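Long-range contacts in glycoside hydrolase (Streptococcus pneumoniae serotype 4, PDB 6ORH), which probably acts as an alpha-L-fucosidase of glycoside hydrolase family 29, cleaving fucose from host-derived glycans: residues Leu23-His28 with Thr66-Leu71; Val258-Gly263 with Asn295-Gln300; Ile281-Val286 with Lys416-Gly421. The protein carries 2 engineered substitutions. All blocks are in the same frame, centred on the assembly; numbering follows the deposited sequence.

From the N terminus, contact 1 is the first to close: the 37 residues between segments 23-28 and 66-71 include helix 56-65, and the chain comes back as strand 70-74 alongside strand 23-27. Contact 2 comes much later and in series, where the end of strand 250-259 meets the end of strand 292-295 after helix 275-284. As strand 292-295 also pairs with 23-27, contacts 1 and 2 lie on neighbouring strand pairs of one barrel sheet. Contact 3 crosses contact 2: its first segment, 281-286, sits in the loop that contact 2 closes, and its partner, 416-421, lies far beyond, tying the barrel to the C-terminal beta domain.

Contact 1: residues Leu23-His28 with Thr66-Leu71. With FUC (alpha-L-fucopyranose), chain C.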
loop_
_atom_site.group_PDB
_atom_site.type_symbol
_atom_site.label_atom_id
_atom_site.label_comp_id
_atom_site.label_asym_id
_atom_site.label_seq_id
_atom_site.Cartn_x
_atom_site.Cartn_y
_atom_site.Cartn_z
ATOM N N LEU A 23 -4.929 -20.201 -4.112
ATOM C CA LEU A 23 -6.020 -20.027 -3.168
ATOM C C LEU A 23 -6.145 -21.273 -2.306
ATOM O O LEU A 23 -6.246 -22.376 -2.831
ATOM C CB LEU A 23 -7.322 -19.869 -3.968
ATOM C CG LEU A 23 -7.442 -18.571 -4.747
ATOM C CD1 LEU A 23 -8.683 -18.643 -5.653
ATOM C CD2 LEU A 23 -7.499 -17.373 -3.792
ATOM N N ALA A 24 -6.157 -21.043 -0.994
ATOM C CA ALA A 24 -6.304 -22.096 0.001
ATOM C C ALA A 24 -7.364 -21.654 0.988
ATOM O O ALA A 24 -7.606 -20.467 1.170
ATOM C CB ALA A 24 -4.988 -22.367 0.703
ATOM N N ALA A 25 -8.087 -22.636 1.521
ATOM C CA ALA A 25 -9.109 -22.339 2.500
ATOM C C ALA A 25 -8.668 -22.827 3.874
ATOM O O ALA A 25 -8.021 -23.862 3.963
ATOM C CB ALA A 25 -10.402 -23.037 2.099
ATOM N N PHE A 26 -9.045 -22.089 4.929
ATOM C CA PHE A 26 -8.809 -22.477 6.307
ATOM C C PHE A 26 -10.164 -22.832 6.912
ATOM O O PHE A 26 -11.166 -22.198 6.560
ATOM C CB PHE A 26 -8.317 -21.251 7.072
ATOM C CG PHE A 26 -7.093 -21.360 7.949
ATOM C CD1 PHE A 26 -6.641 -22.569 8.481
ATOM C CD2 PHE A 26 -6.440 -20.183 8.324
ATOM C CE1 PHE A 26 -5.533 -22.606 9.312
ATOM C CE2 PHE A 26 -5.322 -20.225 9.148
ATOM C CZ PHE A 26 -4.875 -21.433 9.646
ATOM N N ILE A 27 -10.190 -23.842 7.790
ATOM C CA ILE A 27 -11.423 -24.135 8.523
ATOM C C ILE A 27 -11.104 -24.147 10.017
ATOM O O ILE A 27 -10.368 -25.024 10.485
ATOM C CB ILE A 27 -12.038 -25.470 8.042
ATOM C CG1 ILE A 27 -12.482 -25.380 6.574
ATOM C CG2 ILE A 27 -13.206 -25.840 8.953
ATOM C CD1 ILE A 27 -13.292 -26.589 6.040
ATOM N N HIS A 28 -11.666 -23.164 10.750
ATOM C CA HIS A 28 -11.645 -23.136 12.210
ATOM C C HIS A 28 -13.033 -23.554 12.704
ATOM O O HIS A 28 -14.011 -22.859 12.448
ATOM C CB HIS A 28 -11.314 -21.733 12.784
ATOM C CG HIS A 28 -9.866 -21.346 12.725
ATOM N ND1 HIS A 28 -9.220 -21.081 11.522
ATOM C CD2 HIS A 28 -8.961 -21.126 13.710
ATOM C CE1 HIS A 28 -7.953 -20.729 11.794
ATOM N NE2 HIS A 28 -7.782 -20.738 13.117
ATOM N N THR A 66 -15.590 -23.171 -5.832
ATOM C CA THR A 66 -15.313 -21.741 -5.790
ATOM C C THR A 66 -13.817 -21.451 -5.905
ATOM O O THR A 66 -13.419 -20.323 -5.578
ATOM C CB THR A 66 -15.961 -21.063 -4.577
ATOM O OG1 THR A 66 -15.496 -21.616 -3.339
ATOM C CG2 THR A 66 -17.475 -21.202 -4.624
ATOM N N GLY A 67 -13.029 -22.457 -6.320
ATOM C CA GLY A 67 -11.671 -22.257 -6.852
ATOM C C GLY A 67 -10.524 -22.511 -5.856
ATOM O O GLY A 67 -9.354 -22.272 -6.176
ATOM N N PHE A 68 -10.845 -23.015 -4.666
ATOM C CA PHE A 68 -9.825 -23.298 -3.664
ATOM C C PHE A 68 -9.144 -24.620 -4.010
ATOM O O PHE A 68 -9.820 -25.555 -4.451
ATOM C CB PHE A 68 -10.463 -23.294 -2.264
ATOM C CG PHE A 68 -10.951 -21.926 -1.844
ATOM C CD1 PHE A 68 -10.059 -21.033 -1.264
ATOM C CD2 PHE A 68 -12.241 -21.483 -2.135
ATOM C CE1 PHE A 68 -10.435 -19.735 -0.935
ATOM C CE2 PHE A 68 -12.635 -20.190 -1.801
ATOM C CZ PHE A 68 -11.733 -19.321 -1.188
ATOM N N LYS A 69 -7.815 -24.694 -3.806
ATOM C CA LYS A 69 -7.002 -25.837 -4.219
ATOM C C LYS A 69 -6.434 -26.593 -3.018
ATOM O O LYS A 69 -5.921 -27.712 -3.178
ATOM C CB LYS A 69 -5.872 -25.393 -5.157
ATOM C CG LYS A 69 -6.364 -24.637 -6.384
ATOM C CD LYS A 69 -7.295 -25.507 -7.198
ATOM C CE LYS A 69 -7.797 -24.789 -8.434
ATOM N NZ LYS A 69 -8.958 -25.494 -9.037
ATOM N N LYS A 70 -6.664 -26.050 -1.817
ATOM C CA LYS A 70 -6.152 -26.655 -0.599
ATOM C C LYS A 70 -7.074 -26.254 0.546
ATOM O O LYS A 70 -7.649 -25.172 0.532
ATOM C CB LYS A 70 -4.719 -26.178 -0.338
ATOM C CG LYS A 70 -4.083 -26.700 0.950
ATOM C CD LYS A 70 -2.553 -26.558 0.952
ATOM C CE LYS A 70 -2.077 -25.155 0.659
ATOM N NZ LYS A 70 -0.602 -25.169 0.473
ATOM N N LEU A 71 -7.269 -27.186 1.485
ATOM C CA LEU A 71 -8.106 -26.981 2.664
ATOM C C LEU A 71 -7.251 -27.311 3.888
ATOM O O LEU A 71 -6.822 -28.471 4.030
ATOM C CB LEU A 71 -9.319 -27.927 2.544
ATOM C CG LEU A 71 -10.402 -27.861 3.628
ATOM C CD1 LEU A 71 -11.579 -28.752 3.244
ATOM C CD2 LEU A 71 -9.903 -28.255 5.033
HETATM C C1 FUC C . -3.703 -16.931 15.845
HETATM C C2 FUC C . -4.627 -17.790 16.691
HETATM C C3 FUC C . -6.042 -17.614 16.153
HETATM C C4 FUC C . -6.127 -18.164 14.725
HETATM C C5 FUC C . -5.086 -17.406 13.864
HETATM C C6 FUC C . -4.955 -17.995 12.471
HETATM O O2 FUC C . -4.542 -17.301 18.042
HETATM O O3 FUC C . -6.959 -18.313 17.014
HETATM O O4 FUC C . -5.883 -19.598 14.759
HETATM O O5 FUC C . -3.739 -17.406 14.488
#
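Leu23-His28 and Thr66-Leu71 meet as neighbouring parallel strands in the wall of the barrel, with the turn that leads into the second strand tucked against the start of the first. Two straight backbone hydrogen bonds hold the pair: Lys69 N gives to Leu23 O at 3.0 Å, and Ala25 N to Lys70 O at 2.8 Å with an N-H...O angle of 172°. Lys70 N lies buried between them and finds no partner. The side chains part to the two faces of the sheet. Ala25, Ile27 and Leu71 point outward to helix 56-65, where Leu63, Trp59 and Val60 cover them; Ile27 CD1 rests in the fork of Leu71, 3.9 Å from CD2.

This is a beta-alpha-beta crossover of the TIM-barrel kind, helix 56-65 linking the two strands. The helix ends in a Schellman motif with Gly67, at positive phi, as its C-prime residue and Phe68 N bonded back to Leu63 O. Phe68 then lays its ring against the first strand: CD1 lies 3.5 Å from Ala24 O, which approaches the ring edge near its plane, and 3.9 Å from Ala25 CB. Leu23 comes in from the strand's start, its CD1 reaching Gly67 O at 3.7 Å because CG stands anti to the carbonyl carbon (chi1 -69°).

On the inner face, Ala24 CB touches Lys70 CB at 4.0 Å. The lysine chain bends at chi3 (54°), and its amine forms a salt bridge with Glu167. Past the C-terminal end of the first strand the pocket begins: His28 NE2 shares a 2.8 Å hydrogen bond with O4 of the bound fucose, which sits at the edge of the imidazole in its plane, while Tyr123, Trp264 and Phe265 crowd round the ring.

Contact 2: residues Val258-Gly263 with Asn295-Gln300; sequences VSIRPG and NIPPNQ
Asn295 meets Ser259 where two parallel strands run out, and its side chain links the two segments. CB lies against the neighbouring backbone, 3.7 Å from Ser259 CA. Both side chains leave the same face of the sheet, and with CG anti to the backbone N (chi1 173°) ND2 comes up beside Ser259 OG. At the tip the two branches go to different partners. ND2 gives a hydrogen to Ser259 OG at 3.0 Å, with the oxygen in the amide plane, and also bonds to Trp264 O; OD1 takes up ND1 of His28, the histidine that binds the fucose. The amide is thus gripped from both branches, which fixes its rotation and makes it a second-shell support for the imidazole.

Ser259 OG is itself a small hub. It accepts from Arg261 N, 3.2 Å away, forming an ST turn, and donates to Gly263 O at 2.7 Å from above the carbonyl plane, so the chain curls tightly as it leaves the strand. Backbone bonds flank this pair: Asn295 N reaches Val258 O at 2.9 Å, and Ile260 N reaches Asn295 O.

Beyond the strand ends, Pro297 CG presses on Arg261 CD at 3.4 Å, while the arginine's NE makes a salt bridge with Asp308. Ile260 CD1 meets Ile296 CD1 at 3.9 Å, their side chains set aslant.

Leu312 and Asp308 of helix 306-322 border this outer side, and on the other flank strand 23-27 continues the sheet, Phe26 O receiving Ile296 N and Phe26 packing on Asn295.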
loop_
_atom_site.group_PDB
_atom_site.type_symbol
_atom_site.label_atom_id
_atom_site.label_comp_id
_atom_site.label_asym_id
_atom_site.label_seq_id
_atom_site.Cartn_x
_atom_site.Cartn_y
_atom_site.Cartn_z
ATOM N N VAL A 258 -6.425 -14.914 6.383
ATOM C CA VAL A 258 -7.396 -13.908 6.783
ATOM C C VAL A 258 -8.729 -14.624 6.857
ATOM O O VAL A 258 -8.986 -15.510 6.036
ATOM C CB VAL A 258 -7.421 -12.729 5.786
ATOM C CG1 VAL A 258 -7.635 -13.192 4.340
ATOM C CG2 VAL A 258 -8.490 -11.696 6.164
ATOM N N SER A 259 -9.554 -14.196 7.808
ATOM C CA SER A 259 -10.880 -14.798 7.926
ATOM C C SER A 259 -11.872 -14.049 7.044
ATOM O O SER A 259 -11.766 -12.829 6.865
ATOM C CB SER A 259 -11.314 -14.798 9.362
ATOM O OG SER A 259 -12.573 -15.493 9.499
ATOM N N ILE A 260 -12.865 -14.787 6.520
ATOM C CA ILE A 260 -13.964 -14.143 5.807
ATOM C C ILE A 260 -14.812 -13.314 6.779
ATOM O O ILE A 260 -15.552 -12.428 6.333
ATOM C CB ILE A 260 -14.807 -15.151 4.995
ATOM C CG1 ILE A 260 -15.580 -14.437 3.889
ATOM C CG2 ILE A 260 -15.751 -15.947 5.904
ATOM C CD1 ILE A 260 -16.359 -15.389 2.997
ATOM N N ARG A 261 -14.663 -13.557 8.081
ATOM C CA ARG A 261 -15.409 -12.850 9.113
ATOM C C ARG A 261 -14.438 -12.099 10.019
ATOM O O ARG A 261 -13.209 -12.261 9.928
ATOM C CB ARG A 261 -16.240 -13.856 9.927
ATOM C CG ARG A 261 -17.498 -14.339 9.212
ATOM C CD ARG A 261 -17.789 -15.828 9.439
ATOM N NE ARG A 261 -19.107 -16.053 8.844
ATOM C CZ ARG A 261 -20.259 -15.737 9.430
ATOM N NH1 ARG A 261 -20.280 -15.251 10.662
ATOM N NH2 ARG A 261 -21.373 -15.870 8.739
ATOM N N PRO A 262 -14.930 -11.241 10.944
ATOM C CA PRO A 262 -14.037 -10.610 11.919
ATOM C C PRO A 262 -13.253 -11.629 12.750
ATOM O O PRO A 262 -12.050 -11.468 12.970
ATOM C CB PRO A 262 -15.025 -9.775 12.754
ATOM C CG PRO A 262 -16.037 -9.388 11.710
ATOM C CD PRO A 262 -16.312 -10.702 10.983
ATOM N N GLY A 263 -13.937 -12.703 13.179
ATOM C CA GLY A 263 -13.312 -13.763 13.955
ATOM C C GLY A 263 -12.989 -14.974 13.076
ATOM O O GLY A 263 -13.514 -15.098 11.971
ATOM N N ASN A 295 -10.163 -18.087 5.598
ATOM C CA ASN A 295 -10.835 -18.914 6.597
ATOM C C ASN A 295 -12.355 -18.806 6.481
ATOM O O ASN A 295 -12.893 -17.703 6.447
ATOM C CB ASN A 295 -10.430 -18.505 8.015
ATOM C CG ASN A 295 -11.242 -19.219 9.077
ATOM O OD1 ASN A 295 -10.991 -20.395 9.404
ATOM N ND2 ASN A 295 -12.188 -18.500 9.679
ATOM N N ILE A 296 -13.030 -19.969 6.429
ATOM C CA ILE A 296 -14.491 -20.049 6.347
ATOM C C ILE A 296 -14.922 -20.939 7.512
ATOM O O ILE A 296 -14.612 -22.137 7.497
ATOM C CB ILE A 296 -14.982 -20.699 5.032
ATOM C CG1 ILE A 296 -14.221 -20.225 3.787
ATOM C CG2 ILE A 296 -16.503 -20.528 4.917
ATOM C CD1 ILE A 296 -14.518 -18.810 3.459
ATOM N N PRO A 297 -15.581 -20.382 8.557
ATOM C CA PRO A 297 -15.897 -21.147 9.768
ATOM C C PRO A 297 -17.283 -21.773 9.740
ATOM O O PRO A 297 -18.290 -21.082 9.656
ATOM C CB PRO A 297 -15.848 -20.085 10.863
ATOM C CG PRO A 297 -16.304 -18.819 10.152
ATOM C CD PRO A 297 -15.873 -18.940 8.699
ATOM N N PRO A 298 -17.381 -23.117 9.811
ATOM C CA PRO A 298 -18.697 -23.749 9.926
ATOM C C PRO A 298 -19.390 -23.315 11.218
ATOM O O PRO A 298 -18.752 -23.004 12.238
ATOM C CB PRO A 298 -18.331 -25.245 10.015
ATOM C CG PRO A 298 -16.998 -25.340 9.298
ATOM C CD PRO A 298 -16.274 -24.087 9.756
ATOM N N ASN A 299 -20.734 -23.351 11.162
ATOM C CA ASN A 299 -21.614 -22.916 12.238
ATOM C C ASN A 299 -21.858 -24.067 13.214
ATOM O O ASN A 299 -21.245 -25.122 13.114
ATOM C CB ASN A 299 -22.911 -22.308 11.673
ATOM C CG ASN A 299 -23.771 -23.325 10.941
ATOM O OD1 ASN A 299 -23.609 -24.534 11.127
ATOM N ND2 ASN A 299 -24.646 -22.853 10.069
ATOM N N GLN A 300 -22.764 -23.852 14.177
ATOM C CA GLN A 300 -22.979 -24.836 15.222
ATOM C C GLN A 300 -23.704 -26.071 14.693
ATOM O O GLN A 300 -23.681 -27.122 15.334
ATOM C CB GLN A 300 -23.764 -24.211 16.379
ATOM C CG GLN A 300 -22.962 -23.190 17.173
ATOM C CD GLN A 300 -23.789 -22.602 18.291
ATOM O OE1 GLN A 300 -24.985 -22.871 18.416
ATOM N NE2 GLN A 300 -23.158 -21.808 19.137
#

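Contact 3: residues Ile281-Val286 with Lys416-Gly421. With EDO (1,2-ethanediol), chain L.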
loop_
_atom_site.group_PDB
_atom_site.type_symbol
_atom_site.label_atom_id
_atom_site.label_comp_id
_atom_site.label_asym_id
_atom_site.label_seq_id
_atom_site.Cartn_x
_atom_site.Cartn_y
_atom_site.Cartn_z
ATOM N N ILE A 281 -8.375 -7.609 -0.794
ATOM C CA ILE A 281 -7.497 -8.639 -0.248
ATOM C C ILE A 281 -6.810 -9.397 -1.388
ATOM O O ILE A 281 -5.601 -9.661 -1.334
ATOM C CB ILE A 281 -8.300 -9.547 0.711
ATOM C CG1 ILE A 281 -8.620 -8.782 2.003
ATOM C CG2 ILE A 281 -7.533 -10.845 0.983
ATOM C CD1 ILE A 281 -9.715 -9.393 2.867
ATOM N N TYR A 282 -7.586 -9.800 -2.408
ATOM C CA TYR A 282 -7.054 -10.599 -3.496
ATOM C C TYR A 282 -5.902 -9.861 -4.184
ATOM O O TYR A 282 -4.826 -10.435 -4.397
ATOM C CB TYR A 282 -8.186 -10.930 -4.476
ATOM C CG TYR A 282 -7.761 -11.838 -5.597
ATOM C CD1 TYR A 282 -7.516 -13.187 -5.370
ATOM C CD2 TYR A 282 -7.583 -11.352 -6.883
ATOM C CE1 TYR A 282 -7.111 -14.015 -6.401
ATOM C CE2 TYR A 282 -7.210 -12.173 -7.933
ATOM C CZ TYR A 282 -6.977 -13.517 -7.685
ATOM O OH TYR A 282 -6.628 -14.345 -8.701
ATOM N N PHE A 283 -6.106 -8.569 -4.490
ATOM C CA PHE A 283 -5.052 -7.851 -5.196
ATOM C C PHE A 283 -3.808 -7.644 -4.330
ATOM O O PHE A 283 -2.720 -7.434 -4.896
ATOM C CB PHE A 283 -5.598 -6.526 -5.754
ATOM C CG PHE A 283 -6.285 -6.706 -7.082
ATOM C CD1 PHE A 283 -5.553 -6.808 -8.258
ATOM C CD2 PHE A 283 -7.680 -6.762 -7.158
ATOM C CE1 PHE A 283 -6.179 -7.004 -9.481
ATOM C CE2 PHE A 283 -8.304 -6.939 -8.387
ATOM C CZ PHE A 283 -7.562 -7.069 -9.550
ATOM N N HIS A 284 -3.975 -7.644 -3.000
ATOM C CA HIS A 284 -2.842 -7.404 -2.100
ATOM C C HIS A 284 -2.212 -8.699 -1.589
ATOM O O HIS A 284 -1.265 -8.628 -0.787
ATOM C CB HIS A 284 -3.253 -6.491 -0.940
ATOM C CG HIS A 284 -3.529 -5.092 -1.396
ATOM N ND1 HIS A 284 -4.794 -4.670 -1.755
ATOM C CD2 HIS A 284 -2.727 -4.019 -1.540
ATOM C CE1 HIS A 284 -4.765 -3.404 -2.116
ATOM N NE2 HIS A 284 -3.506 -2.979 -1.995
ATOM N N SER A 285 -2.677 -9.863 -2.096
ATOM C CA SER A 285 -2.141 -11.139 -1.652
ATOM C C SER A 285 -1.692 -11.895 -2.901
ATOM O O SER A 285 -0.551 -11.800 -3.344
ATOM C CB SER A 285 -3.150 -11.909 -0.753
ATOM O OG SER A 285 -4.392 -12.078 -1.438
ATOM N N VAL A 286 -2.645 -12.510 -3.597
ATOM C CA VAL A 286 -2.359 -13.192 -4.848
ATOM C C VAL A 286 -1.765 -12.192 -5.843
ATOM O O VAL A 286 -0.841 -12.542 -6.582
ATOM C CB VAL A 286 -3.650 -13.861 -5.383
ATOM C CG1 VAL A 286 -3.442 -14.355 -6.810
ATOM C CG2 VAL A 286 -4.030 -15.042 -4.465
ATOM N N LYS A 416 3.875 -13.793 -9.455
ATOM C CA LYS A 416 2.819 -13.131 -10.196
ATOM C C LYS A 416 2.510 -11.815 -9.506
ATOM O O LYS A 416 2.278 -11.780 -8.301
ATOM C CB LYS A 416 1.564 -14.010 -10.157
ATOM C CG LYS A 416 0.279 -13.355 -10.656
ATOM C CD LYS A 416 -0.822 -14.421 -10.764
ATOM C CE LYS A 416 -2.201 -13.849 -11.024
ATOM N NZ LYS A 416 -3.193 -14.949 -11.185
ATOM N N ARG A 417 2.479 -10.728 -10.293
ATOM C CA ARG A 417 2.155 -9.414 -9.767
ATOM C C ARG A 417 1.015 -8.858 -10.616
ATOM O O ARG A 417 1.131 -8.810 -11.848
ATOM C CB ARG A 417 3.379 -8.483 -9.904
ATOM C CG ARG A 417 3.178 -7.048 -9.434
ATOM C CD ARG A 417 2.995 -6.996 -7.916
ATOM N NE ARG A 417 2.512 -5.709 -7.416
ATOM C CZ ARG A 417 3.265 -4.780 -6.852
ATOM N NH1 ARG A 417 4.599 -4.879 -6.814
ATOM N NH2 ARG A 417 2.666 -3.700 -6.365
ATOM N N LEU A 418 -0.071 -8.492 -9.947
ATOM C CA LEU A 418 -1.146 -7.741 -10.586
ATOM C C LEU A 418 -0.941 -6.300 -10.160
ATOM O O LEU A 418 -0.596 -6.013 -9.003
ATOM C CB LEU A 418 -2.510 -8.277 -10.138
ATOM C CG LEU A 418 -2.753 -9.738 -10.495
ATOM C CD1 LEU A 418 -4.056 -10.242 -9.849
ATOM C CD2 LEU A 418 -2.803 -9.926 -12.009
ATOM N N LEU A 419 -0.969 -5.405 -11.136
ATOM C CA LEU A 419 -0.939 -4.006 -10.772
ATOM C C LEU A 419 -2.107 -3.255 -11.427
ATOM O O LEU A 419 -2.222 -3.271 -12.648
ATOM C CB LEU A 419 0.407 -3.455 -11.246
ATOM C CG LEU A 419 0.627 -1.979 -10.939
ATOM C CD1 LEU A 419 0.818 -1.769 -9.429
ATOM C CD2 LEU A 419 1.865 -1.515 -11.701
ATOM N N ARG A 420 -2.953 -2.633 -10.602
ATOM C CA ARG A 420 -4.117 -1.913 -11.101
ATOM C C ARG A 420 -3.747 -0.461 -11.352
ATOM O O ARG A 420 -2.852 0.101 -10.713
ATOM C CB ARG A 420 -5.266 -1.966 -10.095
ATOM C CG ARG A 420 -5.917 -3.341 -10.046
ATOM C CD ARG A 420 -6.990 -3.400 -8.976
ATOM N NE ARG A 420 -6.434 -3.244 -7.643
ATOM C CZ ARG A 420 -7.149 -3.111 -6.523
ATOM N NH1 ARG A 420 -8.473 -3.130 -6.562
ATOM N NH2 ARG A 420 -6.546 -3.020 -5.356
ATOM N N GLY A 421 -4.474 0.114 -12.308
ATOM C CA GLY A 421 -4.382 1.532 -12.606
ATOM C C GLY A 421 -5.768 2.031 -12.981
ATOM O O GLY A 421 -6.721 1.251 -12.986
HETATM C C1 EDO L . 0.925 -16.770 -5.579
HETATM O O1 EDO L . 0.081 -17.761 -5.102
HETATM C C2 EDO L . 0.009 -15.943 -6.368
HETATM O O2 EDO L . 0.588 -14.844 -6.854
HETATM O O HOH W 1 -2.043 -5.761 -6.904
#
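Arg420 lies flat on the ring of Phe283, and this stack is the heart of the contact between a barrel helix and a strand of the C-terminal domain. The guanidinium and ring planes differ by only 3°. Arg420 CD sits over the middle of the ring, 3.5 Å from the centroid, as a CH-pi contact; CZ is set off-centre, 4.2 Å from the same point, in a cation-pi arrangement. A bend at chi3 (-65°) lays the arginine's end over the ring toward the root of the phenylalanine. Leu418 fills in at the ring's edge, with CB 3.9 Å from Phe283 CD1, and its CD1 reaches on to Tyr282 CE2 at 4.2 Å. On the guanidinium, His284 CE1 comes to the edge in plane, 3.7 Å from Arg420 NH2, with the imidazole turned almost square to it (80°).

A water bridges the two backbones, donating to Phe283 O at 2.7 Å and to Leu418 O at 2.6 Å. Helix 275-284 belongs to the TIM barrel, and strand 417-426 to an antiparallel sheet of the F5/8 type C (discoidin-like) beta domain, so the contact is an interface between domains. Near the start of that strand, Leu418 also makes a backbone hydrogen bond with Gly287, the residue after segment 281-286.

Further out, polar partners set the side chains in place. Glu280, one turn back on the helix, forms a salt bridge with Arg420 NH1, and its backbone O is hydrogen-bonded to His284 ND1. Lys416 stretches out extended to Glu22, its NZ also bonded to Tyr323 OH, which holds Tyr282 OH as well. At this end a 1,2-ethanediol, probably from the crystallisation liquor, gives its O2 hydrogen to Val286 O at 2.7 Å.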